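Local coordinates for probable outer membrane protein (PDB 3DWO) that probably carries hydrophobic compounds such as long-chain fatty acids across the outer membrane of Pseudomonas aeruginosa, as a beta-barrel channel of the FadL family, at residues G2-T7 against T309-F314; T332-W337 against D360-H365. One frame throughout, in Å; residues are numbered along the deposited sequence.

Contact 1 (G2-T7 against T309-F314); sequences GFMVPT and TEWSSF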
loop_
_atom_site.group_PDB
_atom_site.type_symbol
_atom_site.label_atom_id
_atom_site.label_comp_id
_atom_site.label_asym_id
_atom_site.label_seq_id
_atom_site.Cartn_x
_atom_site.Cartn_y
_atom_site.Cartn_z
ATOM N N GLY A 2 4.733 1.803 3.305
ATOM C CA GLY A 2 3.391 2.361 3.432
ATOM C C GLY A 2 2.303 1.480 2.852
ATOM O O GLY A 2 2.029 0.403 3.382
ATOM N N PHE A 3 1.658 1.925 1.777
ATOM C CA PHE A 3 0.628 1.089 1.173
ATOM C C PHE A 3 0.943 0.656 -0.253
ATOM O O PHE A 3 0.047 0.325 -1.031
ATOM C CB PHE A 3 -0.760 1.741 1.242
ATOM C CG PHE A 3 -0.763 3.218 1.008
ATOM C CD1 PHE A 3 -0.490 4.099 2.050
ATOM C CD2 PHE A 3 -1.060 3.734 -0.251
ATOM C CE1 PHE A 3 -0.516 5.475 1.843
ATOM C CE2 PHE A 3 -1.088 5.112 -0.470
ATOM C CZ PHE A 3 -0.816 5.980 0.580
ATOM N N MET A 4 2.225 0.663 -0.594
ATOM C CA MET A 4 2.650 0.205 -1.907
ATOM C C MET A 4 3.039 -1.257 -1.716
ATOM O O MET A 4 3.600 -1.627 -0.684
ATOM C CB MET A 4 3.837 1.018 -2.417
ATOM C CG MET A 4 3.440 2.389 -2.932
ATOM S SD MET A 4 3.890 2.618 -4.637
ATOM C CE MET A 4 2.582 1.719 -5.431
ATOM N N VAL A 5 2.733 -2.083 -2.708
ATOM C CA VAL A 5 3.014 -3.507 -2.620
ATOM C C VAL A 5 3.966 -3.973 -3.717
ATOM O O VAL A 5 3.916 -3.476 -4.841
ATOM C CB VAL A 5 1.700 -4.309 -2.739
ATOM C CG1 VAL A 5 1.965 -5.796 -2.568
ATOM C CG2 VAL A 5 0.706 -3.821 -1.705
ATOM N N PRO A 6 4.854 -4.927 -3.399
ATOM C CA PRO A 6 5.809 -5.455 -4.382
ATOM C C PRO A 6 5.028 -6.126 -5.510
ATOM O O PRO A 6 4.128 -6.928 -5.251
ATOM C CB PRO A 6 6.611 -6.469 -3.572
ATOM C CG PRO A 6 6.584 -5.888 -2.194
ATOM C CD PRO A 6 5.151 -5.454 -2.053
ATOM N N THR A 7 5.367 -5.795 -6.751
ATOM C CA THR A 7 4.687 -6.359 -7.915
ATOM C C THR A 7 5.577 -7.405 -8.597
ATOM O O THR A 7 6.125 -7.161 -9.678
ATOM C CB THR A 7 4.336 -5.235 -8.921
ATOM O OG1 THR A 7 5.541 -4.604 -9.382
ATOM C CG2 THR A 7 3.460 -4.176 -8.244
ATOM N N THR A 309 11.683 5.196 -3.827
ATOM C CA THR A 309 10.286 5.535 -4.044
ATOM C C THR A 309 10.035 6.978 -3.639
ATOM O O THR A 309 10.366 7.384 -2.523
ATOM C CB THR A 309 9.378 4.596 -3.247
ATOM O OG1 THR A 309 9.692 3.246 -3.602
ATOM C CG2 THR A 309 7.911 4.861 -3.570
ATOM N N GLU A 310 9.459 7.752 -4.555
ATOM C CA GLU A 310 9.182 9.160 -4.303
ATOM C C GLU A 310 7.880 9.348 -3.525
ATOM O O GLU A 310 6.933 9.974 -3.999
ATOM C CB GLU A 310 9.135 9.922 -5.633
ATOM C CG GLU A 310 9.125 11.437 -5.478
ATOM C CD GLU A 310 9.317 12.164 -6.802
ATOM O OE1 GLU A 310 8.665 11.788 -7.802
ATOM O OE2 GLU A 310 10.116 13.122 -6.835
ATOM N N TRP A 311 7.849 8.789 -2.324
ATOM C CA TRP A 311 6.684 8.871 -1.461
ATOM C C TRP A 311 6.414 10.301 -1.021
ATOM O O TRP A 311 5.363 10.597 -0.457
ATOM C CB TRP A 311 6.888 8.002 -0.216
ATOM C CG TRP A 311 6.341 6.619 -0.322
ATOM C CD1 TRP A 311 7.050 5.451 -0.300
ATOM C CD2 TRP A 311 4.957 6.248 -0.377
ATOM N NE1 TRP A 311 6.190 4.372 -0.329
ATOM C CE2 TRP A 311 4.902 4.834 -0.376
ATOM C CE3 TRP A 311 3.758 6.974 -0.425
ATOM C CZ2 TRP A 311 3.693 4.131 -0.416
ATOM C CZ3 TRP A 311 2.553 6.276 -0.466
ATOM C CH2 TRP A 311 2.532 4.864 -0.461
ATOM N N SER A 312 7.367 11.186 -1.277
ATOM C CA SER A 312 7.232 12.576 -0.885
ATOM C C SER A 312 6.024 13.266 -1.519
ATOM O O SER A 312 5.602 14.333 -1.060
ATOM C CB SER A 312 8.503 13.343 -1.242
ATOM O OG SER A 312 8.477 14.617 -0.632
ATOM N N SER A 313 5.469 12.670 -2.574
ATOM C CA SER A 313 4.307 13.258 -3.222
ATOM C C SER A 313 3.081 13.129 -2.315
ATOM O O SER A 313 2.112 13.870 -2.471
ATOM C CB SER A 313 4.042 12.593 -4.581
ATOM O OG SER A 313 3.619 11.250 -4.438
ATOM N N PHE A 314 3.114 12.193 -1.370
ATOM C CA PHE A 314 1.990 12.037 -0.452
ATOM C C PHE A 314 2.178 13.011 0.710
ATOM O O PHE A 314 2.665 12.645 1.781
ATOM C CB PHE A 314 1.901 10.604 0.081
ATOM C CG PHE A 314 0.653 10.341 0.876
ATOM C CD1 PHE A 314 -0.603 10.489 0.284
ATOM C CD2 PHE A 314 0.725 9.964 2.215
ATOM C CE1 PHE A 314 -1.768 10.266 1.013
ATOM C CE2 PHE A 314 -0.439 9.737 2.958
ATOM C CZ PHE A 314 -1.686 9.887 2.358
#
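The ring of Phe3 meets two aromatic side chains of 309-314, one over its face and one at its edge. Over the face stands Trp311, whose CH2 lies 3.5 Å above the phenyl plane and over its centre. The six-membered ring of Trp311 is turned so that its CZ3-CH2 edge points into that face, a T-shaped pair with planes at 74°. Phe3 in turn presents its own edge to Phe314: Phe3 CZ sits 4.3 Å above the middle of the Phe314 ring. Here the planes are 84° apart, and the three rings thus form an aromatic cluster in which successive rings meet edge to face. The first torsion of Phe3 (chi1 39°) puts CG between the backbone N and the carbonyl carbon and turns the ring so that its face meets the indole edge. Met4 approaches the indole obliquely: its chain bends at chi2 and chi3, and SD lies 5.1 Å from the centroid of the six-membered ring of Trp311, a Met-aromatic contact whose detail is less certain. Gly2, with a positive phi, passes close by, its CA 4.2 Å from Trp311 CZ2. Tyr333 adds edge-to-face contacts with both Trp311 and Phe314. Backbone hydrogen bonds of Phe3 with Gly121 and Val5 with Pro119 tie the N-terminal segment to strand 110-125, the third of the barrel, whose counterpart in FadL carries the kink that makes the lateral opening. No hydrogen bond crosses between the two segments. The contact therefore rests on dispersion and the weak electrostatics of ring edges against ring faces, and its apolar surface meets a bound detergent molecule at Phe3 and Phe314, consistent with a channel for hydrophobic compounds.

Contact 2 (T332-W337 against D360-H365); sequences TYRNTW and DQTPTH. With C8E ((hydroxyethyloxy)tri(ethyloxy)octane), chain D; C8E ((hydroxyethyloxy)tri(ethyloxy)octane), chain K.
Running nearly antiparallel, with end-to-end directions 160° apart, 332-337 and 360-365 are joined by backbone bonds from Gln361 N to Trp337 O and from Arg334 N to Pro363 O. Arg334 adds a side-on grip: its chain, extended from CG to NE, lays the guanidinium edge against the carbonyl of Thr362. Thr362 O takes Arg334 NE at 2.8 Å and also NH2, both in the guanidinium plane. The side chain of Gln361, extended beyond CG, lies alongside that of Trp337, and its OE1 accepts from Trp337 N at 3.0 Å. That bond is bent, 138° at the hydrogen, with the donor tilted from the amide carbonyl plane. Pro363 and Tyr333 lie side by side, Pro363 CG 3.5 Å from Tyr333 CD2, with the Pro363 carbonyl carbon over the rim of one ring face. At the far end Thr332 OG1 meets His365 NE2 in the imidazole plane at 2.5 Å, a very short hydrogen bond and so less certain in detail; Tyr331 O is a weak second partner of NE2. An ST turn bends the loop, Thr364 N donating to Thr362 OG1, which is also bonded to Asp375. Detergent tails reach both ends, one over a face of Trp337 and the other at the edge of Tyr333. This is the open end of an antiparallel barrel hairpin, where regular pairing of strands 336-346 and 351-360 passes into a loop held by the Arg334 clamp and the ST turn.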
loop_
_atom_site.group_PDB
_atom_site.type_symbol
_atom_site.label_atom_id
_atom_site.label_comp_id
_atom_site.label_asym_id
_atom_site.label_seq_id
_atom_site.Cartn_x
_atom_site.Cartn_y
_atom_site.Cartn_z
ATOM N N THR A 332 2.834 14.253 5.088
ATOM C CA THR A 332 4.208 14.556 4.685
ATOM C C THR A 332 5.164 13.363 4.658
ATOM O O THR A 332 6.195 13.366 5.328
ATOM C CB THR A 332 4.816 15.642 5.598
ATOM O OG1 THR A 332 4.669 15.249 6.967
ATOM C CG2 THR A 332 4.103 16.973 5.392
ATOM N N TYR A 333 4.815 12.344 3.881
ATOM C CA TYR A 333 5.652 11.156 3.741
ATOM C C TYR A 333 7.025 11.540 3.199
ATOM O O TYR A 333 7.162 12.535 2.492
ATOM C CB TYR A 333 5.003 10.173 2.767
ATOM C CG TYR A 333 4.001 9.225 3.380
ATOM C CD1 TYR A 333 3.339 9.532 4.572
ATOM C CD2 TYR A 333 3.700 8.021 2.754
ATOM C CE1 TYR A 333 2.404 8.650 5.124
ATOM C CE2 TYR A 333 2.770 7.139 3.289
ATOM C CZ TYR A 333 2.128 7.454 4.472
ATOM O OH TYR A 333 1.234 6.550 5.002
ATOM N N ARG A 334 8.030 10.735 3.520
ATOM C CA ARG A 334 9.391 10.975 3.051
ATOM C C ARG A 334 9.732 9.990 1.935
ATOM O O ARG A 334 9.179 8.887 1.876
ATOM C CB ARG A 334 10.395 10.785 4.202
ATOM C CG ARG A 334 10.363 9.389 4.810
ATOM C CD ARG A 334 11.539 9.084 5.750
ATOM N NE ARG A 334 11.485 7.695 6.226
ATOM C CZ ARG A 334 12.418 7.109 6.975
ATOM N NH1 ARG A 334 13.503 7.781 7.347
ATOM N NH2 ARG A 334 12.271 5.843 7.350
ATOM N N ASN A 335 10.639 10.387 1.046
ATOM C CA ASN A 335 11.064 9.494 -0.022
ATOM C C ASN A 335 11.721 8.312 0.670
ATOM O O ASN A 335 12.217 8.443 1.792
ATOM C CB ASN A 335 12.052 10.183 -0.955
ATOM C CG ASN A 335 11.395 11.246 -1.798
ATOM O OD1 ASN A 335 10.193 11.182 -2.064
ATOM N ND2 ASN A 335 12.179 12.220 -2.241
ATOM N N THR A 336 11.757 7.166 0.004
ATOM C CA THR A 336 12.306 5.985 0.642
ATOM C C THR A 336 13.229 5.117 -0.218
ATOM O O THR A 336 13.271 5.246 -1.443
ATOM C CB THR A 336 11.148 5.118 1.146
ATOM O OG1 THR A 336 11.648 4.126 2.044
ATOM C CG2 THR A 336 10.463 4.436 -0.020
ATOM N N TRP A 337 13.968 4.234 0.449
ATOM C CA TRP A 337 14.882 3.311 -0.215
ATOM C C TRP A 337 14.549 1.899 0.233
ATOM O O TRP A 337 14.101 1.684 1.356
ATOM C CB TRP A 337 16.348 3.589 0.159
ATOM C CG TRP A 337 16.986 4.746 -0.553
ATOM C CD1 TRP A 337 17.149 6.015 -0.077
ATOM C CD2 TRP A 337 17.533 4.741 -1.875
ATOM N NE1 TRP A 337 17.763 6.803 -1.021
ATOM C CE2 TRP A 337 18.010 6.044 -2.136
ATOM C CE3 TRP A 337 17.666 3.760 -2.868
ATOM C CZ2 TRP A 337 18.610 6.394 -3.348
ATOM C CZ3 TRP A 337 18.259 4.106 -4.073
ATOM C CH2 TRP A 337 18.725 5.415 -4.303
ATOM N N ASP A 360 13.608 -2.347 3.915
ATOM C CA ASP A 360 12.612 -1.460 3.338
ATOM C C ASP A 360 12.213 -0.334 4.290
ATOM O O ASP A 360 11.612 -0.581 5.333
ATOM C CB ASP A 360 11.395 -2.304 2.953
ATOM C CG ASP A 360 10.415 -1.561 2.080
ATOM O OD1 ASP A 360 10.850 -0.851 1.150
ATOM O OD2 ASP A 360 9.200 -1.707 2.320
ATOM N N GLN A 361 12.546 0.903 3.922
ATOM C CA GLN A 361 12.229 2.062 4.756
ATOM C C GLN A 361 10.771 2.473 4.667
ATOM O O GLN A 361 10.186 2.478 3.589
ATOM C CB GLN A 361 13.051 3.283 4.350
ATOM C CG GLN A 361 14.534 3.182 4.531
ATOM C CD GLN A 361 15.205 4.497 4.208
ATOM O OE1 GLN A 361 14.873 5.144 3.214
ATOM N NE2 GLN A 361 16.154 4.903 5.043
ATOM N N THR A 362 10.198 2.845 5.807
ATOM C CA THR A 362 8.819 3.297 5.835
ATOM C C THR A 362 8.816 4.775 5.470
ATOM O O THR A 362 9.729 5.509 5.844
ATOM C CB THR A 362 8.207 3.151 7.232
ATOM O OG1 THR A 362 6.857 3.629 7.207
ATOM C CG2 THR A 362 9.009 3.962 8.259
ATOM N N PRO A 363 7.803 5.225 4.711
ATOM C CA PRO A 363 7.713 6.635 4.319
ATOM C C PRO A 363 7.019 7.468 5.399
ATOM O O PRO A 363 6.983 8.698 5.326
ATOM C CB PRO A 363 6.908 6.578 3.024
ATOM C CG PRO A 363 5.959 5.456 3.298
ATOM C CD PRO A 363 6.858 4.405 3.928
ATOM N N THR A 364 6.463 6.790 6.399
ATOM C CA THR A 364 5.778 7.485 7.485
ATOM C C THR A 364 6.819 8.087 8.422
ATOM O O THR A 364 7.984 7.699 8.394
ATOM C CB THR A 364 4.891 6.516 8.301
ATOM O OG1 THR A 364 5.712 5.511 8.915
ATOM C CG2 THR A 364 3.858 5.828 7.389
ATOM N N HIS A 365 6.407 9.061 9.226
ATOM C CA HIS A 365 7.313 9.660 10.198
ATOM C C HIS A 365 6.526 9.998 11.443
ATOM O O HIS A 365 5.313 10.225 11.381
ATOM C CB HIS A 365 8.064 10.884 9.630
ATOM C CG HIS A 365 7.205 12.068 9.310
ATOM N ND1 HIS A 365 7.293 13.256 10.006
ATOM C CD2 HIS A 365 6.315 12.284 8.312
ATOM C CE1 HIS A 365 6.502 14.155 9.446
ATOM N NE2 HIS A 365 5.897 13.590 8.416
HETATM C C1 C8E D . 0.480 7.122 8.062
HETATM C C2 C8E D . -0.929 7.057 7.690
HETATM C C3 C8E D . -1.231 7.436 6.316
HETATM C C4 C8E D . -2.651 7.212 6.114
HETATM C C5 C8E D . -2.917 7.095 4.658
HETATM C C6 C8E D . -4.185 6.429 4.432
HETATM C C7 C8E D . -4.481 6.900 3.090
HETATM C C8 C8E D . -5.080 5.794 2.305
HETATM O O9 C8E D . -6.271 5.843 1.533
HETATM C C10 C8E D . -7.491 6.154 2.177
HETATM C C11 C8E D . -8.533 6.133 1.103
HETATM O O12 C8E D . -8.777 7.461 0.607
HETATM C C13 C8E D . -10.096 8.018 0.898
HETATM C C14 C8E D . -10.522 8.746 2.212
HETATM O O15 C8E D . -11.175 10.030 2.442
HETATM C C16 C8E D . -10.224 11.103 2.599
HETATM C C17 C8E D . -9.776 11.362 4.050
HETATM O O18 C8E D . -10.488 10.860 5.201
HETATM C C19 C8E D . -11.501 11.776 5.698
HETATM C C20 C8E D . -11.528 12.309 7.178
HETATM O O21 C8E D . -12.323 11.617 8.154
HETATM C C1 C8E K . 19.829 4.140 4.100
HETATM C C2 C8E K . 20.134 3.706 2.743
HETATM C C3 C8E K . 20.837 4.697 1.928
HETATM C C4 C8E K . 20.507 4.421 0.542
HETATM C C5 C8E K . 21.750 4.429 -0.270
HETATM C C6 C8E K . 21.786 3.267 -1.140
HETATM C C7 C8E K . 22.115 3.905 -2.402
HETATM C C8 C8E K . 22.094 2.890 -3.469
#

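In the fold
The two contacts lie about 8 Å apart, centre to centre, and follow one another along the chain, with the small hairpin 316-321/324-330 between them in sequence. They join where strand 300-309 pairs with strand 336-346: Thr309 N probably bonds to Thr336 O at 2.9 Å, and Ser312 N to Asn335 OD1 at the same distance. Contact 1 ties the N-terminal segment, inside the barrel, to the end of strand 300-309; contact 2 continues around the barrel wall to strand 351-360 and the loop after it. The N-terminal segment thus bridges this part of the wall and strand 110-125, where lateral passage would be expected by analogy with FadL.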